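Local atomic coordinates of increased recombination centers protein 6 (Saccharomyces cerevisiae, PDB entry 3UC9), a protein that serves as a clathrin coat accessory factor related to small G proteins and is involved in gross chromosomal rearrangements and telomere healing. Residues N28-L33 / H196-C201; T43-D48 / G105-T110; D48-S53 / F74-D79; L120-M125 / N157-V162. One frame throughout, in Å; residues are numbered along the deposited sequence.

In the fold
Contact 1 opens near the N terminus, on strand 29-35 in the middle of the sheet, and closes only at 196-201, beyond the last helix, so the other three contacts all lie inside its loop. Contact 2 starts on the next element, helix 39-50, and closes on strand 103-110. Nested within it, contact 3 leaves the end of the same helix, sharing D48, and reaches strand 71-81. Strands 71-81, 29-35 and 103-110 are adjacent in the sheet, so these three contacts adjoin one another on neighbouring strands. Contact 4 begins after contact 2 has closed; it joins helix 121-127 to the loop leading into edge strand 163-167, its centre about 23 Å from that of contact 3.

Contact 1: N28-L33 / H196-C201; sequences NKILVL and HDWLNC
N28 and C201 bring the two backbones to within 6.7 Å between their CA atoms, where the residue leading into strand 29-35 meets a type II beta turn from W198 to C201, and no hydrogen bond crosses between them. The thiol makes the tightest approach: SG, turned anti to its own carbonyl carbon (chi1 -57°), lies 3.6 Å from N28 CB. Beyond CB the asparagine leads away, and its OD1 accepts a 2.9 Å bond from K29 NZ, the donor tilted 24° from the amide plane. W198 reaches the strand with the far rim of its indole. N28 CA sits at that edge near the ring plane, and I30 CD1 comes obliquely to within 3.9 Å of W198 CH2. H196 CD2 lies above one indole face, toward its rim, while NE1 of W198 is hydrogen-bonded to Y70 OH. The arrangement illustrates how, in this Rossmann-like fold, the tail that follows the last helix packs against the start of the first, central strand.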
loop_
_atom_site.group_PDB
_atom_site.type_symbol
_atom_site.label_atom_id
_atom_site.label_comp_id
_atom_site.label_asym_id
_atom_site.label_seq_id
_atom_site.Cartn_x
_atom_site.Cartn_y
_atom_site.Cartn_z
ATOM N N ASN A 28 -5.574 8.532 -8.485
ATOM C CA ASN A 28 -6.480 7.421 -8.233
ATOM C C ASN A 28 -5.905 6.051 -8.567
ATOM O O ASN A 28 -6.661 5.111 -8.857
ATOM C CB ASN A 28 -7.810 7.623 -8.971
ATOM C CG ASN A 28 -7.689 7.452 -10.464
ATOM O OD1 ASN A 28 -6.629 7.700 -11.054
ATOM N ND2 ASN A 28 -8.790 7.030 -11.097
ATOM N N LYS A 29 -4.584 5.922 -8.486
ATOM C CA LYS A 29 -3.950 4.636 -8.711
ATOM C C LYS A 29 -3.560 4.022 -7.364
ATOM O O LYS A 29 -3.088 4.714 -6.450
ATOM C CB LYS A 29 -2.728 4.760 -9.619
ATOM C CG LYS A 29 -2.865 5.687 -10.818
ATOM C CD LYS A 29 -4.098 5.426 -11.665
ATOM C CE LYS A 29 -4.210 6.406 -12.825
ATOM N NZ LYS A 29 -5.581 6.452 -13.432
ATOM N N ILE A 30 -3.785 2.723 -7.237
ATOM C CA ILE A 30 -3.255 1.964 -6.112
ATOM C C ILE A 30 -2.357 0.866 -6.673
ATOM O O ILE A 30 -2.792 0.048 -7.484
ATOM C CB ILE A 30 -4.363 1.369 -5.231
ATOM C CG1 ILE A 30 -5.122 2.491 -4.514
ATOM C CG2 ILE A 30 -3.753 0.400 -4.184
ATOM C CD1 ILE A 30 -6.233 1.989 -3.599
ATOM N N LEU A 31 -1.087 0.886 -6.275
ATOM C CA LEU A 31 -0.119 -0.120 -6.699
ATOM C C LEU A 31 0.002 -1.178 -5.607
ATOM O O LEU A 31 0.210 -0.854 -4.439
ATOM C CB LEU A 31 1.239 0.526 -6.977
ATOM C CG LEU A 31 2.438 -0.275 -7.500
ATOM C CD1 LEU A 31 2.053 -1.564 -8.169
ATOM C CD2 LEU A 31 3.209 0.610 -8.483
ATOM N N VAL A 32 -0.149 -2.440 -5.997
ATOM C CA VAL A 32 0.092 -3.559 -5.096
ATOM C C VAL A 32 1.289 -4.337 -5.653
ATOM O O VAL A 32 1.246 -4.846 -6.767
ATOM C CB VAL A 32 -1.131 -4.466 -4.947
ATOM C CG1 VAL A 32 -0.849 -5.551 -3.903
ATOM C CG2 VAL A 32 -2.380 -3.642 -4.562
ATOM N N LEU A 33 2.353 -4.391 -4.860
ATOM C CA LEU A 33 3.640 -4.945 -5.250
ATOM C C LEU A 33 4.024 -6.077 -4.291
ATOM O O LEU A 33 3.727 -6.008 -3.093
ATOM C CB LEU A 33 4.700 -3.845 -5.183
ATOM C CG LEU A 33 6.166 -4.203 -5.450
ATOM C CD1 LEU A 33 6.369 -4.489 -6.930
ATOM C CD2 LEU A 33 7.120 -3.098 -4.962
ATOM N N HIS A 196 -8.488 7.942 3.377
ATOM C CA HIS A 196 -7.596 8.627 2.432
ATOM C C HIS A 196 -8.270 9.827 1.758
ATOM O O HIS A 196 -9.447 9.768 1.409
ATOM C CB HIS A 196 -7.105 7.640 1.353
ATOM C CG HIS A 196 -6.171 8.243 0.351
ATOM N ND1 HIS A 196 -4.868 8.584 0.652
ATOM C CD2 HIS A 196 -6.358 8.577 -0.947
ATOM C CE1 HIS A 196 -4.294 9.093 -0.428
ATOM N NE2 HIS A 196 -5.173 9.079 -1.418
ATOM N N ASP A 197 -7.519 10.906 1.580
ATOM C CA ASP A 197 -7.984 12.038 0.766
ATOM C C ASP A 197 -7.678 11.774 -0.688
ATOM O O ASP A 197 -6.531 11.853 -1.106
ATOM C CB ASP A 197 -7.313 13.344 1.180
ATOM C CG ASP A 197 -7.947 13.972 2.407
ATOM O OD1 ASP A 197 -9.074 13.567 2.786
ATOM O OD2 ASP A 197 -7.309 14.893 2.972
ATOM N N TRP A 198 -8.711 11.501 -1.476
ATOM C CA TRP A 198 -8.537 11.179 -2.883
ATOM C C TRP A 198 -8.358 12.454 -3.705
ATOM O O TRP A 198 -9.324 13.116 -4.082
ATOM C CB TRP A 198 -9.733 10.375 -3.381
ATOM C CG TRP A 198 -9.813 9.009 -2.757
ATOM C CD1 TRP A 198 -10.403 8.681 -1.576
ATOM C CD2 TRP A 198 -9.289 7.796 -3.296
ATOM N NE1 TRP A 198 -10.284 7.334 -1.343
ATOM C CE2 TRP A 198 -9.596 6.765 -2.379
ATOM C CE3 TRP A 198 -8.587 7.477 -4.466
ATOM C CZ2 TRP A 198 -9.236 5.435 -2.601
ATOM C CZ3 TRP A 198 -8.225 6.164 -4.689
ATOM C CH2 TRP A 198 -8.543 5.152 -3.747
ATOM N N LEU A 199 -7.105 12.787 -3.973
ATOM C CA LEU A 199 -6.737 14.066 -4.551
ATOM C C LEU A 199 -7.154 14.195 -6.020
ATOM O O LEU A 199 -6.749 13.384 -6.879
ATOM C CB LEU A 199 -5.227 14.259 -4.410
ATOM C CG LEU A 199 -4.575 15.527 -4.958
ATOM C CD1 LEU A 199 -5.092 16.810 -4.288
ATOM C CD2 LEU A 199 -3.090 15.386 -4.767
ATOM N N ASN A 200 -7.949 15.231 -6.292
ATOM C CA ASN A 200 -8.478 15.507 -7.621
ATOM C C ASN A 200 -9.231 14.317 -8.249
ATOM O O ASN A 200 -9.186 14.111 -9.469
ATOM C CB ASN A 200 -7.363 16.030 -8.531
ATOM C CG ASN A 200 -6.769 17.337 -8.030
ATOM O OD1 ASN A 200 -5.569 17.562 -8.123
ATOM N ND2 ASN A 200 -7.611 18.200 -7.482
ATOM N N CYS A 201 -9.919 13.554 -7.396
ATOM C CA CYS A 201 -10.831 12.501 -7.824
ATOM C C CYS A 201 -12.259 12.915 -7.536
ATOM O O CYS A 201 -12.534 13.556 -6.514
ATOM C CB CYS A 201 -10.556 11.199 -7.080
ATOM S SG CYS A 201 -8.879 10.592 -7.229
#

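Contact 2: T43-D48 / G105-T110; sequences TQFLQD and GIILIT
F45 reaches from helix 39-50 to I107 and I109 of strand 103-110, the helix-on-sheet packing of a Rossmann-like domain related to the small G proteins. Its ring carries the whole contact. I109 CD1 stands over the centre of one face, 3.9 Å from the centroid and 12° off the ring normal, a well-aligned CH-pi contact. I107 comes in obliquely at the far end of the ring, with CG2 3.9 Å from F45 CZ and its other methyl, CD1, 4.1 Å from the same atom. The two isoleucines thus divide the phenyl group between them, one set over its face and the other meeting its outer end.

Torsions set up this fit. With CG anti to the backbone N (chi1 177°), F45 extends out from the helix toward the strand, whereas I109 is folded at both torsions (chi2 -62°), which places its terminal methyl over the ring.

In the next shell, W168 meets F45 edge-to-face, and L186 and I189 touch it as well, so helix 185-195 and a loop also touch the ring. V137 of strand 133-138 touches both isoleucines, and F133 touches I107. The strand itself is held in register by its other neighbour, strand 29-35: I107 N is joined to L31 O in a backbone hydrogen bond.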
loop_
_atom_site.group_PDB
_atom_site.type_symbol
_atom_site.label_atom_id
_atom_site.label_comp_id
_atom_site.label_asym_id
_atom_site.label_seq_id
_atom_site.Cartn_x
_atom_site.Cartn_y
_atom_site.Cartn_z
ATOM N N THR A 43 -1.968 -12.302 -4.779
ATOM C CA THR A 43 -3.223 -12.562 -5.510
ATOM C C THR A 43 -4.383 -12.827 -4.535
ATOM O O THR A 43 -5.508 -12.334 -4.738
ATOM C CB THR A 43 -3.092 -13.724 -6.556
ATOM O OG1 THR A 43 -2.973 -14.985 -5.892
ATOM C CG2 THR A 43 -1.890 -13.512 -7.458
ATOM N N GLN A 44 -4.110 -13.577 -3.469
ATOM C CA GLN A 44 -5.104 -13.796 -2.408
ATOM C C GLN A 44 -5.476 -12.480 -1.692
ATOM O O GLN A 44 -6.647 -12.230 -1.399
ATOM C CB GLN A 44 -4.587 -14.810 -1.375
ATOM C CG GLN A 44 -4.397 -16.231 -1.883
ATOM C CD GLN A 44 -4.213 -17.228 -0.735
ATOM O OE1 GLN A 44 -4.987 -18.174 -0.589
ATOM N NE2 GLN A 44 -3.200 -16.999 0.097
ATOM N N PHE A 45 -4.476 -11.646 -1.419
ATOM C CA PHE A 45 -4.700 -10.316 -0.823
ATOM C C PHE A 45 -5.627 -9.478 -1.696
ATOM O O PHE A 45 -6.533 -8.817 -1.188
ATOM C CB PHE A 45 -3.356 -9.607 -0.633
ATOM C CG PHE A 45 -3.456 -8.203 -0.088
ATOM C CD1 PHE A 45 -3.345 -7.964 1.280
ATOM C CD2 PHE A 45 -3.634 -7.129 -0.933
ATOM C CE1 PHE A 45 -3.421 -6.676 1.787
ATOM C CE2 PHE A 45 -3.711 -5.821 -0.422
ATOM C CZ PHE A 45 -3.611 -5.608 0.934
ATOM N N LEU A 46 -5.415 -9.512 -3.008
ATOM C CA LEU A 46 -6.245 -8.726 -3.931
ATOM C C LEU A 46 -7.696 -9.206 -3.902
ATOM O O LEU A 46 -8.625 -8.403 -3.924
ATOM C CB LEU A 46 -5.712 -8.801 -5.354
ATOM C CG LEU A 46 -4.370 -8.116 -5.622
ATOM C CD1 LEU A 46 -3.815 -8.539 -6.966
ATOM C CD2 LEU A 46 -4.478 -6.599 -5.535
ATOM N N GLN A 47 -7.887 -10.517 -3.852
ATOM C CA GLN A 47 -9.230 -11.068 -3.726
ATOM C C GLN A 47 -9.890 -10.628 -2.418
ATOM O O GLN A 47 -11.059 -10.239 -2.407
ATOM C CB GLN A 47 -9.207 -12.599 -3.836
ATOM C CG GLN A 47 -10.583 -13.266 -3.675
ATOM C CD GLN A 47 -11.601 -12.751 -4.678
ATOM O OE1 GLN A 47 -11.309 -12.649 -5.870
ATOM N NE2 GLN A 47 -12.805 -12.425 -4.199
ATOM N N ASP A 48 -9.151 -10.701 -1.316
ATOM C CA ASP A 48 -9.720 -10.437 0.012
ATOM C C ASP A 48 -10.064 -8.963 0.247
ATOM O O ASP A 48 -11.100 -8.639 0.827
ATOM C CB ASP A 48 -8.776 -10.942 1.117
ATOM C CG ASP A 48 -8.682 -12.467 1.167
ATOM O OD1 ASP A 48 -9.573 -13.160 0.616
ATOM O OD2 ASP A 48 -7.709 -12.977 1.762
ATOM N N GLY A 105 -2.060 5.299 -3.335
ATOM C CA GLY A 105 -1.362 4.484 -2.355
ATOM C C GLY A 105 -0.507 3.397 -2.972
ATOM O O GLY A 105 -0.679 3.035 -4.139
ATOM N N ILE A 106 0.398 2.872 -2.152
ATOM C CA ILE A 106 1.286 1.782 -2.522
ATOM C C ILE A 106 1.198 0.764 -1.417
ATOM O O ILE A 106 1.296 1.137 -0.262
ATOM C CB ILE A 106 2.751 2.236 -2.610
ATOM C CG1 ILE A 106 2.904 3.440 -3.554
ATOM C CG2 ILE A 106 3.612 1.083 -3.112
ATOM C CD1 ILE A 106 2.623 3.138 -4.961
ATOM N N ILE A 107 0.979 -0.501 -1.776
ATOM C CA ILE A 107 0.902 -1.594 -0.804
ATOM C C ILE A 107 1.960 -2.614 -1.201
ATOM O O ILE A 107 1.947 -3.125 -2.318
ATOM C CB ILE A 107 -0.504 -2.269 -0.766
ATOM C CG1 ILE A 107 -1.593 -1.240 -0.462
ATOM C CG2 ILE A 107 -0.539 -3.375 0.286
ATOM C CD1 ILE A 107 -3.050 -1.779 -0.561
ATOM N N LEU A 108 2.886 -2.888 -0.286
ATOM C CA LEU A 108 3.927 -3.868 -0.509
ATOM C C LEU A 108 3.627 -5.101 0.337
ATOM O O LEU A 108 3.394 -4.994 1.551
ATOM C CB LEU A 108 5.294 -3.274 -0.154
ATOM C CG LEU A 108 6.471 -4.244 -0.151
ATOM C CD1 LEU A 108 6.725 -4.784 -1.551
ATOM C CD2 LEU A 108 7.718 -3.583 0.417
ATOM N N ILE A 109 3.600 -6.258 -0.320
ATOM C CA ILE A 109 3.365 -7.540 0.329
ATOM C C ILE A 109 4.705 -8.276 0.370
ATOM O O ILE A 109 5.236 -8.631 -0.671
ATOM C CB ILE A 109 2.351 -8.398 -0.457
ATOM C CG1 ILE A 109 1.047 -7.630 -0.729
ATOM C CG2 ILE A 109 2.062 -9.687 0.291
ATOM C CD1 ILE A 109 0.320 -7.227 0.498
ATOM N N THR A 110 5.245 -8.514 1.562
ATOM C CA THR A 110 6.567 -9.121 1.669
ATOM C C THR A 110 6.827 -9.763 3.024
ATOM O O THR A 110 5.996 -9.707 3.932
ATOM C CB THR A 110 7.695 -8.085 1.374
ATOM O OG1 THR A 110 8.943 -8.766 1.167
ATOM C CG2 THR A 110 7.836 -7.095 2.515
#

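Contact 3: D48-S53 / F74-D79; sequences DLFHCS and FDLYID
D75, set between F74 and L76 on the strand that meets F50 and C52, has both carboxylate oxygens engaged: OD2 forms a salt bridge with K29 NZ, and OD1 accepts from the backbone N of D62. Alternation along the strand sends F74 and L76 the other way, toward helix 39-50. There the F50 ring is sandwiched. L76 CD1 lies over one face, 4.2 Å from the centroid and shifted toward the rim, while L49 CG sits over the centre of the opposite face. F74 approaches obliquely, its CZ 3.7 Å from F50 CD1 and the ring planes at 48°. The helix ends at F50; H51, the first residue beyond it, has positive phi, and C52 follows with SG 3.9 Å from L76 CD2. L76's two methyls thus divide between F50 at the helix end and C52 two residues on. Around this cluster, I193 of helix 185-195 touches F50, V32 of strand 29-35 lies against L76, and W65 of strand 59-66 together with W198 packs on F74.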
loop_
_atom_site.group_PDB
_atom_site.type_symbol
_atom_site.label_atom_id
_atom_site.label_comp_id
_atom_site.label_asym_id
_atom_site.label_seq_id
_atom_site.Cartn_x
_atom_site.Cartn_y
_atom_site.Cartn_z
ATOM N N ASP A 48 -9.151 -10.701 -1.316
ATOM C CA ASP A 48 -9.720 -10.437 0.012
ATOM C C ASP A 48 -10.064 -8.963 0.247
ATOM O O ASP A 48 -11.100 -8.639 0.827
ATOM C CB ASP A 48 -8.776 -10.942 1.117
ATOM C CG ASP A 48 -8.682 -12.467 1.167
ATOM O OD1 ASP A 48 -9.573 -13.160 0.616
ATOM O OD2 ASP A 48 -7.709 -12.977 1.762
ATOM N N LEU A 49 -9.204 -8.066 -0.215
ATOM C CA LEU A 49 -9.397 -6.640 0.029
ATOM C C LEU A 49 -10.194 -5.964 -1.081
ATOM O O LEU A 49 -11.061 -5.134 -0.805
ATOM C CB LEU A 49 -8.040 -5.958 0.185
ATOM C CG LEU A 49 -8.075 -4.471 0.542
ATOM C CD1 LEU A 49 -8.922 -4.205 1.778
ATOM C CD2 LEU A 49 -6.645 -3.968 0.736
ATOM N N PHE A 50 -9.893 -6.301 -2.332
ATOM C CA PHE A 50 -10.484 -5.612 -3.487
ATOM C C PHE A 50 -11.485 -6.444 -4.279
ATOM O O PHE A 50 -12.089 -5.931 -5.219
ATOM C CB PHE A 50 -9.389 -5.141 -4.439
ATOM C CG PHE A 50 -8.437 -4.165 -3.826
ATOM C CD1 PHE A 50 -8.863 -2.905 -3.449
ATOM C CD2 PHE A 50 -7.109 -4.494 -3.640
ATOM C CE1 PHE A 50 -7.981 -2.001 -2.891
ATOM C CE2 PHE A 50 -6.233 -3.599 -3.083
ATOM C CZ PHE A 50 -6.665 -2.349 -2.710
ATOM N N HIS A 51 -11.647 -7.714 -3.917
ATOM C CA HIS A 51 -12.532 -8.628 -4.647
ATOM C C HIS A 51 -12.173 -8.662 -6.129
ATOM O O HIS A 51 -13.041 -8.625 -7.008
ATOM C CB HIS A 51 -13.995 -8.250 -4.405
ATOM C CG HIS A 51 -14.313 -8.050 -2.957
ATOM N ND1 HIS A 51 -14.566 -6.808 -2.414
ATOM C CD2 HIS A 51 -14.367 -8.930 -1.927
ATOM C CE1 HIS A 51 -14.790 -6.936 -1.117
ATOM N NE2 HIS A 51 -14.674 -8.213 -0.796
ATOM N N CYS A 52 -10.867 -8.752 -6.375
ATOM C CA CYS A 52 -10.296 -8.747 -7.706
ATOM C C CYS A 52 -9.641 -10.099 -7.968
ATOM O O CYS A 52 -8.648 -10.445 -7.326
ATOM C CB CYS A 52 -9.255 -7.632 -7.813
ATOM S SG CYS A 52 -8.452 -7.525 -9.416
ATOM N N SER A 53 -10.210 -10.861 -8.899
ATOM C CA SER A 53 -9.667 -12.161 -9.294
ATOM C C SER A 53 -8.650 -11.997 -10.424
ATOM O O SER A 53 -8.955 -12.248 -11.594
ATOM C CB SER A 53 -10.795 -13.106 -9.728
ATOM O OG SER A 53 -11.653 -13.410 -8.641
ATOM N N PHE A 74 -11.129 3.939 -8.884
ATOM C CA PHE A 74 -9.661 3.873 -8.880
ATOM C C PHE A 74 -9.146 2.768 -9.812
ATOM O O PHE A 74 -9.898 1.871 -10.222
ATOM C CB PHE A 74 -9.122 3.676 -7.451
ATOM C CG PHE A 74 -9.335 2.291 -6.901
ATOM C CD1 PHE A 74 -8.299 1.377 -6.871
ATOM C CD2 PHE A 74 -10.581 1.903 -6.430
ATOM C CE1 PHE A 74 -8.496 0.103 -6.373
ATOM C CE2 PHE A 74 -10.786 0.638 -5.951
ATOM C CZ PHE A 74 -9.740 -0.267 -5.919
ATOM N N ASP A 75 -7.861 2.858 -10.144
ATOM C CA ASP A 75 -7.176 1.863 -10.959
ATOM C C ASP A 75 -6.205 1.076 -10.070
ATOM O O ASP A 75 -5.488 1.661 -9.266
ATOM C CB ASP A 75 -6.398 2.546 -12.077
ATOM C CG ASP A 75 -7.290 3.219 -13.111
ATOM O OD1 ASP A 75 -8.515 2.960 -13.138
ATOM O OD2 ASP A 75 -6.745 4.002 -13.925
ATOM N N LEU A 76 -6.184 -0.241 -10.245
ATOM C CA LEU A 76 -5.284 -1.124 -9.542
ATOM C C LEU A 76 -4.132 -1.472 -10.483
ATOM O O LEU A 76 -4.351 -1.963 -11.596
ATOM C CB LEU A 76 -6.038 -2.384 -9.107
ATOM C CG LEU A 76 -5.427 -3.339 -8.093
ATOM C CD1 LEU A 76 -5.304 -2.664 -6.727
ATOM C CD2 LEU A 76 -6.280 -4.585 -7.987
ATOM N N TYR A 77 -2.917 -1.169 -10.043
ATOM C CA TYR A 77 -1.703 -1.587 -10.729
ATOM C C TYR A 77 -1.066 -2.722 -9.930
ATOM O O TYR A 77 -0.717 -2.550 -8.757
ATOM C CB TYR A 77 -0.710 -0.425 -10.826
ATOM C CG TYR A 77 -1.125 0.769 -11.673
ATOM C CD1 TYR A 77 -2.243 0.742 -12.510
ATOM C CD2 TYR A 77 -0.345 1.924 -11.674
ATOM C CE1 TYR A 77 -2.586 1.852 -13.285
ATOM C CE2 TYR A 77 -0.673 3.023 -12.459
ATOM C CZ TYR A 77 -1.784 2.984 -13.262
ATOM O OH TYR A 77 -2.087 4.082 -14.038
ATOM N N ILE A 78 -0.934 -3.889 -10.544
ATOM C CA ILE A 78 -0.364 -5.055 -9.881
ATOM C C ILE A 78 1.010 -5.297 -10.495
ATOM O O ILE A 78 1.143 -5.383 -11.721
ATOM C CB ILE A 78 -1.250 -6.293 -10.046
ATOM C CG1 ILE A 78 -2.680 -5.993 -9.574
ATOM C CG2 ILE A 78 -0.661 -7.481 -9.262
ATOM C CD1 ILE A 78 -3.709 -6.946 -10.121
ATOM N N ASP A 79 2.035 -5.350 -9.651
ATOM C CA ASP A 79 3.400 -5.521 -10.120
ATOM C C ASP A 79 4.135 -6.525 -9.233
ATOM O O ASP A 79 3.667 -6.897 -8.142
ATOM C CB ASP A 79 4.141 -4.179 -10.125
ATOM C CG ASP A 79 5.279 -4.113 -11.149
ATOM O OD1 ASP A 79 5.564 -5.110 -11.852
ATOM O OD2 ASP A 79 5.909 -3.035 -11.244
#

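Contact 4: L120-M125 / N157-V162; sequences LLHQFM and NAFTNV
M125 and F159 form the heart of this contact, and the methionine can be followed outward atom by atom. Its CB lies over the centre of the F159 ring, 3.5 Å from the centroid and only 13° off the normal, a close CH-pi contact. CG continues across the same ring, 3.9 Å from F159 CE2. The chain then bends twice (chi2 -49°, chi3 -55°) and leaves the phenyl group. SD lies at the edge of the F124 ring, in its plane, and CE ends beside the N161 amide; the modelled separation there is too short to be reliable.

F159 is also approached at its rim: H122 ND1 lies 4.0 Å from F159 CZ, near the phenyl plane, with the two side chains crossing at about a right angle. W155 touches H122 from helix 145-155.

Both ends of the buried N161 amide are hydrogen-bonded outside the contact. OD1 accepts from R130 NH2, and ND2 donates to the backbone oxygens of H129 and T132. Because R130 NH2 is also bonded to M125 O, one guanidinium links the helix and the loop.

M125 also touches I163 of strand 163-167. With H122 at its exposed side and the N161 amide buried, the contact joins helix 121-127 to the connection between helix 145-155 and strand 163-167, the closing part of a beta-alpha-beta crossover in this Rossmann-like fold.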
loop_
_atom_site.group_PDB
_atom_site.type_symbol
_atom_site.label_atom_id
_atom_site.label_comp_id
_atom_site.label_asym_id
_atom_site.label_seq_id
_atom_site.Cartn_x
_atom_site.Cartn_y
_atom_site.Cartn_z
ATOM N N LEU A 120 14.837 1.079 2.961
ATOM C CA LEU A 120 14.676 1.840 1.720
ATOM C C LEU A 120 13.666 2.977 1.886
ATOM O O LEU A 120 13.557 3.851 1.021
ATOM C CB LEU A 120 14.171 0.913 0.612
ATOM C CG LEU A 120 14.930 -0.391 0.337
ATOM C CD1 LEU A 120 14.069 -1.361 -0.485
ATOM C CD2 LEU A 120 16.237 -0.125 -0.365
ATOM N N LEU A 121 12.912 2.950 2.987
ATOM C CA LEU A 121 11.730 3.797 3.130
ATOM C C LEU A 121 12.040 5.299 3.120
ATOM O O LEU A 121 11.310 6.075 2.520
ATOM C CB LEU A 121 10.961 3.390 4.395
ATOM C CG LEU A 121 9.450 3.588 4.518
ATOM C CD1 LEU A 121 8.703 3.226 3.252
ATOM C CD2 LEU A 121 8.925 2.762 5.709
ATOM N N HIS A 122 13.126 5.729 3.754
ATOM C CA HIS A 122 13.451 7.159 3.750
ATOM C C HIS A 122 13.584 7.706 2.330
ATOM O O HIS A 122 12.939 8.689 1.961
ATOM C CB HIS A 122 14.718 7.451 4.539
ATOM C CG HIS A 122 15.081 8.902 4.543
ATOM N ND1 HIS A 122 14.464 9.819 5.367
ATOM C CD2 HIS A 122 15.969 9.602 3.797
ATOM C CE1 HIS A 122 14.969 11.018 5.142
ATOM N NE2 HIS A 122 15.889 10.914 4.198
ATOM N N GLN A 123 14.409 7.047 1.526
ATOM C CA GLN A 123 14.630 7.462 0.149
ATOM C C GLN A 123 13.374 7.313 -0.723
ATOM O O GLN A 123 13.118 8.143 -1.590
ATOM C CB GLN A 123 15.757 6.640 -0.452
ATOM C CG GLN A 123 17.098 6.972 0.118
ATOM C CD GLN A 123 18.162 6.065 -0.437
ATOM O OE1 GLN A 123 18.841 6.416 -1.400
ATOM N NE2 GLN A 123 18.290 4.872 0.144
ATOM N N PHE A 124 12.617 6.246 -0.501
ATOM C CA PHE A 124 11.359 6.043 -1.204
ATOM C C PHE A 124 10.388 7.189 -0.923
ATOM O O PHE A 124 9.779 7.743 -1.847
ATOM C CB PHE A 124 10.723 4.726 -0.779
ATOM C CG PHE A 124 9.461 4.387 -1.534
ATOM C CD1 PHE A 124 9.519 3.823 -2.799
ATOM C CD2 PHE A 124 8.216 4.635 -0.980
ATOM C CE1 PHE A 124 8.357 3.512 -3.496
ATOM C CE2 PHE A 124 7.055 4.324 -1.667
ATOM C CZ PHE A 124 7.126 3.767 -2.928
ATOM N N MET A 125 10.234 7.527 0.355
ATOM C CA MET A 125 9.277 8.561 0.752
ATOM C C MET A 125 9.683 9.945 0.250
ATOM O O MET A 125 8.831 10.727 -0.140
ATOM C CB MET A 125 9.091 8.571 2.271
ATOM C CG MET A 125 8.491 7.304 2.829
ATOM S SD MET A 125 7.007 6.691 2.018
ATOM C CE MET A 125 5.973 8.145 2.146
ATOM N N ASN A 157 4.613 8.835 11.738
ATOM C CA ASN A 157 4.581 10.303 11.731
ATOM C C ASN A 157 5.846 10.933 11.138
ATOM O O ASN A 157 6.096 12.127 11.326
ATOM C CB ASN A 157 4.317 10.827 13.149
ATOM C CG ASN A 157 5.054 10.033 14.211
ATOM O OD1 ASN A 157 6.234 9.698 14.050
ATOM N ND2 ASN A 157 4.357 9.714 15.301
ATOM N N ALA A 158 6.618 10.138 10.399
ATOM C CA ALA A 158 7.887 10.584 9.814
ATOM C C ALA A 158 7.686 11.522 8.619
ATOM O O ALA A 158 8.547 12.369 8.332
ATOM C CB ALA A 158 8.733 9.367 9.397
ATOM N N PHE A 159 6.551 11.373 7.936
ATOM C CA PHE A 159 6.248 12.136 6.730
ATOM C C PHE A 159 4.793 12.621 6.731
ATOM O O PHE A 159 3.974 12.199 7.555
ATOM C CB PHE A 159 6.501 11.278 5.477
ATOM C CG PHE A 159 7.962 11.052 5.166
ATOM C CD1 PHE A 159 8.645 11.910 4.313
ATOM C CD2 PHE A 159 8.638 9.972 5.706
ATOM C CE1 PHE A 159 9.978 11.706 4.017
ATOM C CE2 PHE A 159 9.979 9.762 5.418
ATOM C CZ PHE A 159 10.647 10.633 4.574
ATOM N N THR A 160 4.463 13.510 5.800
ATOM C CA THR A 160 3.064 13.879 5.577
ATOM C C THR A 160 2.215 12.617 5.331
ATOM O O THR A 160 1.054 12.532 5.750
ATOM C CB THR A 160 2.916 14.814 4.349
ATOM O OG1 THR A 160 3.606 14.237 3.237
ATOM C CG2 THR A 160 3.484 16.207 4.628
ATOM N N ASN A 161 2.802 11.649 4.631
ATOM C CA ASN A 161 2.109 10.428 4.212
ATOM C C ASN A 161 1.668 9.545 5.363
ATOM O O ASN A 161 2.340 9.483 6.397
ATOM C CB ASN A 161 3.042 9.578 3.347
ATOM C CG ASN A 161 3.701 10.360 2.253
ATOM O OD1 ASN A 161 4.593 11.181 2.498
ATOM N ND2 ASN A 161 3.295 10.100 1.035
ATOM N N VAL A 162 0.541 8.861 5.182
ATOM C CA VAL A 162 0.162 7.766 6.060
ATOM C C VAL A 162 1.065 6.593 5.700
ATOM O O VAL A 162 1.078 6.139 4.550
ATOM C CB VAL A 162 -1.318 7.380 5.882
ATOM C CG1 VAL A 162 -1.652 6.102 6.675
ATOM C CG2 VAL A 162 -2.219 8.554 6.295
#